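Local coordinates for uncharacterized LolA superfamily protein NE2245 (Nitrosomonas europaea ATCC 19718, PDB 3BUU) that is of unknown function but, as a member of the LolA superfamily, may bind lipids or lipoproteins on their way to the outer membrane, at residues Val132-Gly137 with Lys146-Val151; Thr8-Leu13 with Asp114-Leu119; Gln47-Gly52 with Arg213-Lys218. One frame throughout, in Å; residues are numbered along the deposited sequence.

Contact 1: residues Val132-Gly137 with Lys146-Val151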
# COMPACT_ATOMS: atom_id res chain seq x y z
N VAL A 132 -1.96 19.52 -1.16
CA VAL A 132 -3.01 18.51 -0.98
C VAL A 132 -3.46 18.10 -2.36
O VAL A 132 -4.10 18.90 -3.07
CB VAL A 132 -4.19 19.00 -0.10
CG1 VAL A 132 -5.15 17.83 0.14
CG2 VAL A 132 -3.68 19.54 1.21
N LEU A 133 -3.06 16.89 -2.77
CA LEU A 133 -3.44 16.40 -4.07
C LEU A 133 -4.72 15.60 -3.98
O LEU A 133 -4.86 14.75 -3.11
CB LEU A 133 -2.36 15.47 -4.66
CG LEU A 133 -0.98 16.10 -4.85
CD1 LEU A 133 0.01 15.07 -5.47
CD2 LEU A 133 -1.05 17.32 -5.73
N GLU A 134 -5.63 15.83 -4.91
CA GLU A 134 -6.79 14.97 -5.08
C GLU A 134 -6.43 13.93 -6.15
O GLU A 134 -6.11 14.31 -7.30
CB GLU A 134 -8.00 15.79 -5.51
CG GLU A 134 -9.20 14.88 -5.71
CD GLU A 134 -10.53 15.58 -5.60
OE1 GLU A 134 -10.56 16.78 -5.28
OE2 GLU A 134 -11.56 14.92 -5.82
N LEU A 135 -6.47 12.66 -5.76
CA LEU A 135 -6.13 11.54 -6.65
C LEU A 135 -7.42 10.86 -7.00
O LEU A 135 -8.09 10.27 -6.14
CB LEU A 135 -5.22 10.58 -5.89
CG LEU A 135 -3.92 11.16 -5.35
CD1 LEU A 135 -3.03 10.06 -4.79
CD2 LEU A 135 -3.17 12.01 -6.30
N THR A 136 -7.78 10.91 -8.29
CA THR A 136 -9.00 10.30 -8.75
C THR A 136 -8.67 8.98 -9.40
O THR A 136 -7.88 8.93 -10.34
CB THR A 136 -9.70 11.25 -9.78
OG1 THR A 136 -10.00 12.50 -9.17
CG2 THR A 136 -10.98 10.60 -10.28
N GLY A 137 -9.26 7.91 -8.91
CA GLY A 137 -8.97 6.57 -9.45
C GLY A 137 -9.31 6.51 -10.90
O GLY A 137 -10.36 6.99 -11.34
N LYS A 146 -11.07 7.66 -4.69
CA LYS A 146 -10.54 8.97 -4.41
C LYS A 146 -9.63 8.89 -3.20
O LYS A 146 -9.98 8.29 -2.19
CB LYS A 146 -11.71 9.97 -4.15
CG LYS A 146 -11.30 11.29 -3.55
CD LYS A 146 -12.58 12.12 -3.23
CE LYS A 146 -12.27 13.28 -2.35
NZ LYS A 146 -13.49 14.13 -2.22
N VAL A 147 -8.47 9.55 -3.32
CA VAL A 147 -7.54 9.70 -2.20
C VAL A 147 -7.15 11.18 -2.14
O VAL A 147 -6.89 11.77 -3.20
CB VAL A 147 -6.27 8.83 -2.41
CG1 VAL A 147 -5.31 8.96 -1.22
CG2 VAL A 147 -6.67 7.37 -2.57
N LEU A 148 -7.05 11.78 -0.96
CA LEU A 148 -6.40 13.08 -0.80
C LEU A 148 -5.07 12.80 -0.14
O LEU A 148 -5.01 12.17 0.90
CB LEU A 148 -7.24 14.03 0.07
CG LEU A 148 -8.63 14.38 -0.46
CD1 LEU A 148 -9.24 15.44 0.45
CD2 LEU A 148 -8.61 14.79 -1.91
N LEU A 149 -3.99 13.27 -0.76
CA LEU A 149 -2.64 13.01 -0.31
C LEU A 149 -1.94 14.34 0.01
O LEU A 149 -1.87 15.21 -0.85
CB LEU A 149 -1.85 12.25 -1.39
CG LEU A 149 -0.39 11.93 -1.03
CD1 LEU A 149 -0.28 10.93 0.10
CD2 LEU A 149 0.35 11.46 -2.26
N TRP A 150 -1.45 14.47 1.24
CA TRP A 150 -0.66 15.62 1.65
C TRP A 150 0.81 15.32 1.38
O TRP A 150 1.33 14.31 1.87
CB TRP A 150 -0.85 15.87 3.15
CG TRP A 150 -2.08 16.62 3.56
CD1 TRP A 150 -2.08 17.85 4.13
CD2 TRP A 150 -3.45 16.19 3.50
NE1 TRP A 150 -3.38 18.24 4.39
CE2 TRP A 150 -4.23 17.25 3.99
CE3 TRP A 150 -4.09 15.02 3.06
CZ2 TRP A 150 -5.61 17.20 4.08
CZ3 TRP A 150 -5.50 14.95 3.13
CH2 TRP A 150 -6.23 16.06 3.65
N VAL A 151 1.47 16.21 0.65
CA VAL A 151 2.86 16.07 0.27
C VAL A 151 3.57 17.33 0.76
O VAL A 151 3.17 18.46 0.42
CB VAL A 151 3.00 15.89 -1.25
CG1 VAL A 151 4.48 15.80 -1.61
CG2 VAL A 151 2.29 14.64 -1.72
O HOH W 1 -14.06 15.05 -4.75
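Val132 fits its two methyls against the indole of Trp150, its partner in a non-hydrogen-bonded pair. CG2 sits over the five-membered ring, 3.6 Å from its centroid and 18° off the normal, a CH-pi contact, while CG1 covers the six-membered part. With Val132 CG1 anti to the backbone N (chi1 -174°), both branches can reach the flat ring. The ring's NE1 is hydrogen-bonded to Glu123, and Lys160 makes a cation-pi contact with the indole.

On the same face, Leu148 tucks its CD2 against the start of the Glu134 side chain, 3.8 Å from Glu134 CB, and the two side chains lie alongside each other. Beyond that methyl, Glu134 runs on extended toward Lys146, whose long chain crosses it. Their charged ends are not paired directly. A water fills the gap, donating to Glu134 OE2 at 2.7 Å and accepting from Lys146 NZ at 2.8 Å, and Lys146 also has a cation-pi partner in Tyr164.

On the other face the two strands offer only aliphatic side chains to each other. Leu135 and Val147 meet directly, CB to CB at 4.0 Å, and the Leu135 CD1 methyl reaches diagonally to Leu149 CB at 4.2 Å. Farther along, Leu133 CD1 leans on Val151 CG2 at 4.4 Å. Helix 9-20 drops its own bumps onto this ridged surface: Ile12 touches Leu133 and Val151, and Leu13 touches Leu135 and Leu149.

Between the faces, two hydrogen-bonded pairs, Leu133 with Leu149 and Leu135 with Val147, hold the backbones with four N-H...O bonds. The shortest runs from Leu135 N to Val147 O at 2.7 Å. This is an antiparallel beta hairpin with one greasy side turned to a helix, as in the LolA fold, where a curved antiparallel sheet is covered by helices.

Contact 2: residues Thr8-Leu13 with Asp114-Leu119; sequences TAQSIL and DYHPQL
Thr8 OG1 accepts from Ser11 N at 2.9 Å, so Thr8 caps the helix whose Ala9, Gln10 and Leu13 press on Pro117. The exchange is mutual: Thr8 N donates to Ser11 OG at 3.0 Å, completing a capping box that ties up two backbone N-H groups at the start of the helix.

Across the contact no hydrogen bond forms, and the proline ring does most of the touching. Ala9 CB comes down on the backbone after it, 3.6 Å from Pro117 O. Leu13 crosses the ring at about a right angle and sets CD2 4.0 Å from Pro117 CB; its CG lies anti to the backbone N (chi1 -170°), which carries the methyl over to the ring. Gln10 takes the outer flank; in one of its two conformers, and so only tentatively, the amide folds back toward Pro117 CG.

On the inner side, Pro117 also touches Leu135 of the next strand, while Leu13 reaches Phe111. Helix residues 9-13 lie at 112° to strand residues 115-119, part of the outermost strand, consistent with the helical lid over the incomplete beta barrel of a LolA-like fold.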
# COMPACT_ATOMS: atom_id res chain seq x y z
N THR A 8 4.37 20.27 -11.07
CA THR A 8 3.06 19.94 -11.53
C THR A 8 2.45 18.93 -10.56
O THR A 8 3.17 18.29 -9.79
CB THR A 8 3.07 19.35 -12.94
OG1 THR A 8 3.62 18.03 -12.87
CG2 THR A 8 3.87 20.23 -13.89
N ALA A 9 1.15 18.76 -10.58
CA ALA A 9 0.54 17.69 -9.74
C ALA A 9 1.18 16.34 -10.04
O ALA A 9 1.44 15.55 -9.14
CB ALA A 9 -0.97 17.67 -9.94
N GLN A 10 1.42 16.07 -11.32
CA GLN A 10 2.03 14.80 -11.71
C GLN A 10 3.44 14.67 -11.13
O GLN A 10 3.82 13.59 -10.62
CB GLN A 10 2.09 14.74 -13.24
CG GLN A 10 0.75 14.48 -13.85
CD GLN A 10 -0.22 15.68 -13.92
OE1 GLN A 10 0.16 16.90 -13.76
NE2 GLN A 10 -1.51 15.34 -14.18
N SER A 11 4.23 15.73 -11.20
CA SER A 11 5.60 15.64 -10.68
C SER A 11 5.64 15.53 -9.18
O SER A 11 6.48 14.82 -8.65
CB SER A 11 6.50 16.74 -11.22
OG SER A 11 6.22 17.99 -10.64
N ILE A 12 4.71 16.19 -8.48
CA ILE A 12 4.62 16.09 -7.04
C ILE A 12 4.32 14.63 -6.67
O ILE A 12 4.95 14.06 -5.78
CB ILE A 12 3.53 17.03 -6.48
CG1 ILE A 12 3.91 18.50 -6.70
CG2 ILE A 12 3.34 16.79 -4.99
CD1 ILE A 12 2.72 19.42 -6.48
N LEU A 13 3.34 14.03 -7.34
CA LEU A 13 2.99 12.65 -7.04
C LEU A 13 4.15 11.71 -7.33
O LEU A 13 4.39 10.78 -6.56
CB LEU A 13 1.75 12.24 -7.84
CG LEU A 13 1.18 10.90 -7.41
CD1 LEU A 13 0.74 10.87 -5.97
CD2 LEU A 13 0.02 10.54 -8.40
N ASP A 114 -2.31 4.82 -11.32
CA ASP A 114 -3.62 4.38 -10.84
C ASP A 114 -4.59 5.53 -10.61
O ASP A 114 -5.79 5.32 -10.51
CB ASP A 114 -3.47 3.62 -9.51
CG ASP A 114 -3.00 2.19 -9.66
OD1 ASP A 114 -2.80 1.75 -10.83
OD2 ASP A 114 -2.87 1.51 -8.59
N TYR A 115 -4.06 6.76 -10.46
CA TYR A 115 -4.84 7.92 -10.09
C TYR A 115 -4.42 9.10 -10.93
O TYR A 115 -3.23 9.31 -11.17
CB TYR A 115 -4.61 8.34 -8.61
CG TYR A 115 -4.98 7.23 -7.67
CD1 TYR A 115 -6.29 7.09 -7.22
CD2 TYR A 115 -4.06 6.28 -7.29
CE1 TYR A 115 -6.67 6.01 -6.41
CE2 TYR A 115 -4.42 5.20 -6.50
CZ TYR A 115 -5.72 5.06 -6.07
OH TYR A 115 -6.08 3.98 -5.32
N HIS A 116 -5.39 9.91 -11.33
CA HIS A 116 -5.11 11.20 -11.94
C HIS A 116 -4.96 12.23 -10.81
O HIS A 116 -5.88 12.36 -10.00
CB HIS A 116 -6.29 11.58 -12.82
CG HIS A 116 -6.33 13.06 -13.14
ND1 HIS A 116 -5.61 13.62 -14.17
CD2 HIS A 116 -6.90 14.10 -12.48
CE1 HIS A 116 -5.80 14.93 -14.19
NE2 HIS A 116 -6.58 15.25 -13.16
N PRO A 117 -3.82 12.91 -10.70
CA PRO A 117 -3.62 13.90 -9.65
C PRO A 117 -3.97 15.33 -10.07
O PRO A 117 -3.70 15.73 -11.19
CB PRO A 117 -2.12 13.80 -9.40
CG PRO A 117 -1.54 13.51 -10.74
CD PRO A 117 -2.59 12.70 -11.48
N GLN A 118 -4.52 16.08 -9.13
CA GLN A 118 -4.75 17.49 -9.32
C GLN A 118 -4.55 18.13 -7.97
O GLN A 118 -4.97 17.60 -6.94
CB GLN A 118 -6.18 17.70 -9.83
CG GLN A 118 -6.58 19.15 -10.10
CD GLN A 118 -7.92 19.25 -10.84
OE1 GLN A 118 -8.19 18.51 -11.79
NE2 GLN A 118 -8.73 20.21 -10.45
N LEU A 119 -3.96 19.32 -7.96
CA LEU A 119 -3.87 20.05 -6.71
C LEU A 119 -5.24 20.49 -6.25
O LEU A 119 -5.93 21.21 -6.98
CB LEU A 119 -2.95 21.26 -6.87
CG LEU A 119 -2.68 22.09 -5.62
CD1 LEU A 119 -1.78 21.40 -4.62
CD2 LEU A 119 -2.13 23.45 -6.02

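Contact 3: residues Gln47-Gly52 with Arg213-Lys218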
# COMPACT_ATOMS: atom_id res chain seq x y z
N GLN A 47 5.87 -11.16 3.27
CA GLN A 47 6.99 -10.84 2.41
C GLN A 47 6.41 -10.39 1.09
O GLN A 47 5.55 -11.07 0.52
CB GLN A 47 7.89 -12.06 2.16
CG GLN A 47 9.06 -11.66 1.22
CD GLN A 47 9.81 -12.82 0.60
OE1 GLN A 47 9.39 -13.36 -0.42
NE2 GLN A 47 10.95 -13.16 1.18
N VAL A 48 6.90 -9.26 0.58
CA VAL A 48 6.39 -8.66 -0.65
C VAL A 48 7.50 -8.63 -1.70
O VAL A 48 8.60 -8.15 -1.41
CB VAL A 48 5.88 -7.24 -0.39
CG1 VAL A 48 5.35 -6.64 -1.68
CG2 VAL A 48 4.78 -7.29 0.66
N LEU A 49 7.18 -9.14 -2.90
CA LEU A 49 8.06 -9.01 -4.08
C LEU A 49 7.31 -8.01 -4.97
O LEU A 49 6.25 -8.32 -5.49
CB LEU A 49 8.18 -10.36 -4.77
CG LEU A 49 8.78 -11.47 -3.90
CD1 LEU A 49 8.84 -12.78 -4.70
CD2 LEU A 49 10.16 -11.08 -3.40
N SER A 50 7.87 -6.82 -5.11
CA SER A 50 7.21 -5.71 -5.76
C SER A 50 7.88 -5.32 -7.09
O SER A 50 9.08 -4.97 -7.11
CB SER A 50 7.23 -4.52 -4.84
OG SER A 50 6.74 -3.34 -5.44
N LYS A 51 7.10 -5.34 -8.17
CA LYS A 51 7.56 -4.95 -9.46
C LYS A 51 6.63 -3.86 -10.01
O LYS A 51 5.83 -4.07 -10.93
CB LYS A 51 7.69 -6.15 -10.39
CG LYS A 51 8.47 -5.86 -11.63
CD LYS A 51 8.67 -7.12 -12.45
CE LYS A 51 9.58 -6.85 -13.60
NZ LYS A 51 9.60 -8.09 -14.44
N GLY A 52 6.69 -2.71 -9.35
CA GLY A 52 5.85 -1.58 -9.70
C GLY A 52 4.39 -1.91 -9.52
O GLY A 52 3.99 -2.68 -8.67
N ARG A 213 15.85 -6.32 -5.90
CA ARG A 213 15.88 -7.74 -6.27
C ARG A 213 15.42 -7.84 -7.69
O ARG A 213 14.45 -7.19 -8.04
CB ARG A 213 14.90 -8.54 -5.36
CG ARG A 213 14.97 -10.01 -5.64
CD ARG A 213 14.42 -10.92 -4.60
NE ARG A 213 14.44 -12.28 -5.12
CZ ARG A 213 13.93 -13.33 -4.48
NH1 ARG A 213 13.39 -13.17 -3.29
NH2 ARG A 213 13.94 -14.53 -5.05
N ASP A 214 16.06 -8.68 -8.49
CA ASP A 214 15.60 -8.95 -9.84
C ASP A 214 14.37 -9.85 -9.78
O ASP A 214 14.40 -10.93 -9.16
CB ASP A 214 16.73 -9.59 -10.63
CG ASP A 214 16.42 -9.71 -12.10
OD1 ASP A 214 15.54 -9.00 -12.62
OD2 ASP A 214 17.14 -10.44 -12.76
N LEU A 215 13.29 -9.43 -10.41
CA LEU A 215 12.04 -10.18 -10.36
C LEU A 215 11.62 -10.49 -11.79
O LEU A 215 10.92 -9.69 -12.43
CB LEU A 215 10.95 -9.38 -9.63
CG LEU A 215 11.30 -9.05 -8.15
CD1 LEU A 215 10.22 -8.13 -7.59
CD2 LEU A 215 11.42 -10.30 -7.32
N PRO A 216 12.05 -11.64 -12.30
CA PRO A 216 11.71 -11.98 -13.68
C PRO A 216 10.23 -12.08 -13.89
O PRO A 216 9.47 -12.57 -13.03
CB PRO A 216 12.39 -13.35 -13.88
CG PRO A 216 13.43 -13.42 -12.87
CD PRO A 216 12.86 -12.69 -11.65
N ASP A 217 9.80 -11.69 -15.06
CA ASP A 217 8.38 -11.84 -15.42
C ASP A 217 7.87 -13.26 -15.16
O ASP A 217 6.73 -13.46 -14.77
CB ASP A 217 8.17 -11.45 -16.90
CG ASP A 217 6.73 -11.38 -17.27
OD1 ASP A 217 6.02 -10.44 -16.84
OD2 ASP A 217 6.29 -12.27 -18.02
N LYS A 218 8.73 -14.25 -15.40
CA LYS A 218 8.35 -15.61 -15.28
C LYS A 218 8.07 -16.12 -13.87
O LYS A 218 7.56 -17.19 -13.72
CB LYS A 218 9.43 -16.48 -15.97
CG LYS A 218 9.44 -16.38 -17.49
CD LYS A 218 10.67 -17.07 -18.19
CE LYS A 218 10.74 -16.82 -19.69
NZ LYS A 218 9.40 -17.07 -20.30
O HOH W 2 11.01 -15.05 -2.12
O HOH W 3 7.02 -8.67 -15.22
O HOH W 4 12.98 -8.01 -14.64
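Segment 213-218, loop up to a 3-10 turn at 217-218, runs beside the end of strand 47-51 without backbone hydrogen bonds between them, the nearest CA atoms, those of Lys51 and Leu215, being 6.9 Å apart. Leu215 pushes both methyls at the strand: CD1 rests 3.4 Å from Ser50 O, and CD2 lies 4.1 Å from Leu49 CB. Lys51 replies with a fully extended chain, CG anti to the backbone N (chi1 -166°), and its NZ donates to Leu215 O at 2.9 Å, almost in line with the carbonyl (C=O...N 167°).

In this probably LolA-like incomplete beta barrel, antiparallel strand 26-36 lies between 39-51 and 202-212. Ser25, just before it, meets the segment too: Arg213 hydrogen-bonds to its backbone and Leu215 touches it.

The same NZ hands a bond to a water, 2.8 Å away, that also reaches Asp217 OD1. With a methionine in place of Lys51, Leu215 O would probably lose this donor and Asp217 the nearby positive charge. At the other end, Leu49 CD2 comes obliquely to the guanidinium of Arg213, 3.8 Å from NH1. That nitrogen is hydrogen-bonded to Gln27 and, through a second water, linked to Gln47 OE1.

How the contacts relate
From the N terminus, the chain gives up the first turn of helix 9-20 and then strand 39-51, each of which meets a partner much farther along the chain. Contact 2 closes first, when strand 115-125 reaches the helix about 100 residues on. The next two strands then form contact 1, a local hairpin that follows contact 2 in series. The two adjoin, with centres 8 Å apart, and Glu134 N probably hydrogen-bonds to Gln118 O, joining neighbouring strands 128-137 and 115-125. Contact 3 closes last, after strand 202-212. Its span encloses contact 1 and crosses that of contact 2. Lying about 27 Å from contact 1, centre to centre, it ties the loop after the last strand to strand 39-51.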